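Local structure of 450aa long hypothetical fmu protein (Pyrococcus horikoshii, 2YXL) at residues Ala34-Glu37 with Ala38-His42; Glu358-Ile361 with Asn362-Ser365. The protein probably methylates RNA cytosines at carbon 5, as a homologue of the Fmu/RsmB family of S-adenosyl-L-methionine-dependent methyltransferases, and here holds the inhibitor sinefungin. All blocks are in the same frame, centred on the assembly; numbering follows the deposited sequence.

Contact 1 of 2, residues Ala34-Glu37 with Ala38-His42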
# COMPACT_ATOMS: atom_id res chain seq x y z
N ALA A 34 10.18 -5.08 -3.28
CA ALA A 34 11.39 -4.69 -4.00
C ALA A 34 12.53 -4.37 -3.04
O ALA A 34 13.68 -4.76 -3.28
CB ALA A 34 11.09 -3.50 -4.90
N LYS A 35 12.20 -3.66 -1.96
CA LYS A 35 13.18 -3.32 -0.93
C LYS A 35 13.73 -4.59 -0.29
O LYS A 35 14.94 -4.73 -0.14
CB LYS A 35 12.56 -2.40 0.13
CG LYS A 35 13.57 -1.84 1.12
CD LYS A 35 12.91 -0.94 2.16
CE LYS A 35 12.17 -1.73 3.23
NZ LYS A 35 13.09 -2.48 4.14
N ARG A 36 12.83 -5.51 0.07
CA ARG A 36 13.22 -6.80 0.66
C ARG A 36 14.15 -7.56 -0.28
O ARG A 36 15.22 -8.01 0.13
CB ARG A 36 11.98 -7.65 0.98
CG ARG A 36 12.30 -8.95 1.73
CD ARG A 36 11.37 -10.10 1.31
NE ARG A 36 11.77 -10.70 0.03
CZ ARG A 36 11.18 -10.46 -1.14
NH1 ARG A 36 10.14 -9.64 -1.22
NH2 ARG A 36 11.63 -11.06 -2.24
N GLU A 37 13.74 -7.69 -1.54
CA GLU A 37 14.50 -8.41 -2.56
C GLU A 37 15.92 -7.85 -2.72
O GLU A 37 16.89 -8.61 -2.72
CB GLU A 37 13.74 -8.40 -3.90
CG GLU A 37 14.58 -8.69 -5.15
CD GLU A 37 14.66 -10.16 -5.51
OE1 GLU A 37 14.63 -10.47 -6.72
OE2 GLU A 37 14.76 -11.02 -4.60
N ALA A 38 16.02 -6.53 -2.84
CA ALA A 38 17.30 -5.85 -3.07
C ALA A 38 18.24 -5.96 -1.87
O ALA A 38 19.46 -6.13 -2.04
CB ALA A 38 17.08 -4.39 -3.43
N PHE A 39 17.67 -5.87 -0.68
CA PHE A 39 18.44 -5.92 0.57
C PHE A 39 19.03 -7.31 0.83
O PHE A 39 20.17 -7.42 1.28
CB PHE A 39 17.58 -5.44 1.74
CG PHE A 39 17.42 -3.94 1.82
CD1 PHE A 39 17.59 -3.14 0.69
CD2 PHE A 39 17.06 -3.33 3.01
CE1 PHE A 39 17.43 -1.75 0.76
CE2 PHE A 39 16.90 -1.95 3.09
CZ PHE A 39 17.08 -1.16 1.97
N LYS A 40 18.27 -8.35 0.51
CA LYS A 40 18.72 -9.74 0.65
C LYS A 40 19.73 -10.10 -0.44
O LYS A 40 20.62 -10.93 -0.22
CB LYS A 40 17.54 -10.72 0.62
CG LYS A 40 16.48 -10.48 1.69
CD LYS A 40 16.94 -10.92 3.08
CE LYS A 40 16.17 -10.18 4.17
NZ LYS A 40 14.70 -10.20 3.94
N LYS A 41 19.57 -9.48 -1.61
CA LYS A 41 20.47 -9.68 -2.74
C LYS A 41 21.86 -9.12 -2.43
O LYS A 41 22.87 -9.75 -2.76
CB LYS A 41 19.90 -9.00 -3.99
CG LYS A 41 20.38 -9.56 -5.32
CD LYS A 41 20.08 -8.58 -6.45
CE LYS A 41 20.19 -9.23 -7.83
NZ LYS A 41 18.92 -9.90 -8.22
N HIS A 42 21.89 -7.96 -1.80
CA HIS A 42 23.14 -7.25 -1.51
C HIS A 42 23.66 -7.44 -0.08
O HIS A 42 24.57 -6.74 0.36
CB HIS A 42 23.01 -5.77 -1.85
CG HIS A 42 23.09 -5.48 -3.31
ND1 HIS A 42 21.98 -5.27 -4.10
CD2 HIS A 42 24.16 -5.41 -4.15
CE1 HIS A 42 22.36 -5.06 -5.34
NE2 HIS A 42 23.67 -5.13 -5.40
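Lys35 lays its CG over one face of the Phe39 ring, one turn further along the same helix, in a CH-pi contact. CG lies 3.8 Å from the ring centroid of Phe39 and 17° off the ring normal, offset toward the rim, its nearest ring atom being CZ. With CG of Lys35 anti to the backbone N (chi1 -171°), the chain leaves over the phenyl face; bends at its last two torsions then turn NZ to Thr54, which takes its hydrogen bond. A second ring, the imidazole of His42, meets Ala38 O at its edge and in plane: ND1 of His42 gives Ala38 O a weak hydrogen bond of 3.4 Å where the helix ends, beside the backbone bond from His42 N to the same oxygen. Four i to i+4 backbone bonds carry the turns before it, among them Phe39 N to Lys35 O at 3.0 Å. On the polar side Lys40 crosses Arg36 at about a right angle, its NZ 3.5 Å from Arg36 CG. Glu37 OE1 and Lys41 NZ stay 4.6 Å apart, beyond salt-bridge distance, and probably attract only weakly. An alanine in place of Phe39 would probably leave the methylenes of Lys35 without their aromatic partner and open a gap toward Leu53. Helix 32-41 packs its Phe39 side on helix 47-75, through Asn50, Leu53 and Thr54, while Ala34 and Glu37 touch Leu24 of helix 12-24 and the ring of His42 meets that of Phe117 from helix 104-121.

Contact 2 of 2, residues Glu358-Ile361 with Asn362-Ser365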
# COMPACT_ATOMS: atom_id res chain seq x y z
N GLU A 358 -5.73 11.62 -12.77
CA GLU A 358 -7.02 12.24 -12.40
C GLU A 358 -8.44 11.63 -12.66
O GLU A 358 -9.32 11.91 -11.85
CB GLU A 358 -7.01 13.74 -12.75
CG GLU A 358 -7.86 14.59 -11.80
CD GLU A 358 -7.17 15.87 -11.35
OE1 GLU A 358 -7.53 16.37 -10.27
OE2 GLU A 358 -6.28 16.37 -12.07
N ASP A 359 -8.76 10.85 -13.72
CA ASP A 359 -7.96 10.46 -14.89
C ASP A 359 -6.62 9.84 -14.55
O ASP A 359 -5.59 10.36 -14.99
CB ASP A 359 -7.81 11.64 -15.86
CG ASP A 359 -7.11 11.25 -17.16
OD1 ASP A 359 -6.46 12.13 -17.77
OD2 ASP A 359 -7.19 10.06 -17.55
N LYS A 360 -6.59 8.70 -13.85
CA LYS A 360 -7.65 7.68 -13.85
C LYS A 360 -8.47 7.47 -12.56
O LYS A 360 -8.72 6.32 -12.16
CB LYS A 360 -7.03 6.34 -14.26
CG LYS A 360 -5.81 5.93 -13.41
CD LYS A 360 -5.88 4.46 -12.98
CE LYS A 360 -4.95 4.19 -11.80
NZ LYS A 360 -5.15 2.84 -11.22
N ILE A 361 -8.92 8.55 -11.91
CA ILE A 361 -9.88 8.42 -10.81
C ILE A 361 -11.24 7.96 -11.36
O ILE A 361 -11.88 7.07 -10.79
CB ILE A 361 -10.04 9.73 -10.00
CG1 ILE A 361 -8.77 10.03 -9.21
CG2 ILE A 361 -11.25 9.66 -9.06
CD1 ILE A 361 -8.67 11.46 -8.69
N ASN A 362 -11.66 8.56 -12.47
CA ASN A 362 -12.94 8.24 -13.10
C ASN A 362 -12.95 6.87 -13.77
O ASN A 362 -13.99 6.20 -13.83
CB ASN A 362 -13.34 9.34 -14.09
CG ASN A 362 -13.49 10.70 -13.43
OD1 ASN A 362 -13.34 11.73 -14.09
ND2 ASN A 362 -13.80 10.72 -12.14
N GLU A 363 -11.78 6.46 -14.27
CA GLU A 363 -11.58 5.14 -14.86
C GLU A 363 -11.79 4.04 -13.83
O GLU A 363 -12.44 3.03 -14.11
CB GLU A 363 -10.18 5.05 -15.46
CG GLU A 363 -9.95 3.90 -16.42
CD GLU A 363 -8.57 3.94 -17.05
OE1 GLU A 363 -8.49 4.07 -18.29
OE2 GLU A 363 -7.56 3.84 -16.31
N MET A 364 -11.24 4.23 -12.63
CA MET A 364 -11.46 3.32 -11.50
C MET A 364 -12.91 3.37 -11.02
O MET A 364 -13.49 2.34 -10.67
CB MET A 364 -10.51 3.66 -10.35
CG MET A 364 -9.10 3.07 -10.47
SD MET A 364 -9.04 1.28 -10.21
CE MET A 364 -8.99 0.69 -11.91
N SER A 365 -13.48 4.58 -11.02
CA SER A 365 -14.86 4.80 -10.60
C SER A 365 -15.87 4.00 -11.43
O SER A 365 -16.82 3.44 -10.88
CB SER A 365 -15.20 6.29 -10.62
OG SER A 365 -16.47 6.53 -10.04
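Met364 and Lys360 are joined first through the backbone, by a weak hydrogen bond of 3.3 Å from Met364 N to Lys360 O. Lys360 is the N-cap residue, so this bond belongs to the opening turn of helix 361-376. The next one, from Ser365 N to Ile361 O, is shorter at 3.0 Å, with an N-H...O angle of 148°. The side chain of Ser365 adds a hydrogen bond of its own, OG being bonded to Glu395 O. Cis peptide bonds are modelled before both Asp359 and Lys360, in the loop that leads into the helix, and are doubtful at this resolution.

Van der Waals contact is made mainly by Lys360. Its CG sits between the backbone N and the carbonyl carbon (chi1 54°), which brings the chain across Glu363 and alongside Met364. It crosses Glu363 obliquely, Lys360 CB lying 3.6 Å from Glu363 CB. Farther out it runs beside Met364, pointing the same way, with NZ of Lys360 4.0 Å from CG of Met364. Ile361 touches its neighbour more lightly, CG2 standing 4.1 Å from ND2 of Asn362.

Charge plays a looser part. Lys360 NZ and Glu363 OE2 remain 5.7 Å apart, too far for a salt bridge, so any attraction is probably weak. Glu358 turns its carboxylate elsewhere, into a salt bridge from OE1 to Arg164.

The chain runs here from the loop after helix 352-355 into the first turn of helix 361-376. The buried Ile361 touches Trp160 and Arg164 of helix 159-169 and the loop residues Thr341, Phe393 and Glu395.

Contacts 1 and 2 belong to separate parts of the chain, on opposite sides of its centre; their centres are 33 Å apart and their nearest atoms about 19 Å, without touching. Contact 1 closes the short helix 32-41 in the N-terminal helical region, away from the predicted catalytic and cofactor-binding residues. Contact 2 starts a helix of the methyltransferase domain and lies nearer to them: the side chain of Met364 is about 7 Å from the bound sinefungin and about 10 Å from that of Cys390, the predicted nucleophile. Both are local contacts at a helix end, contact 1 at the C-terminal end of its helix, contact 2 where a loop enters the N-terminal end of helix 361-376.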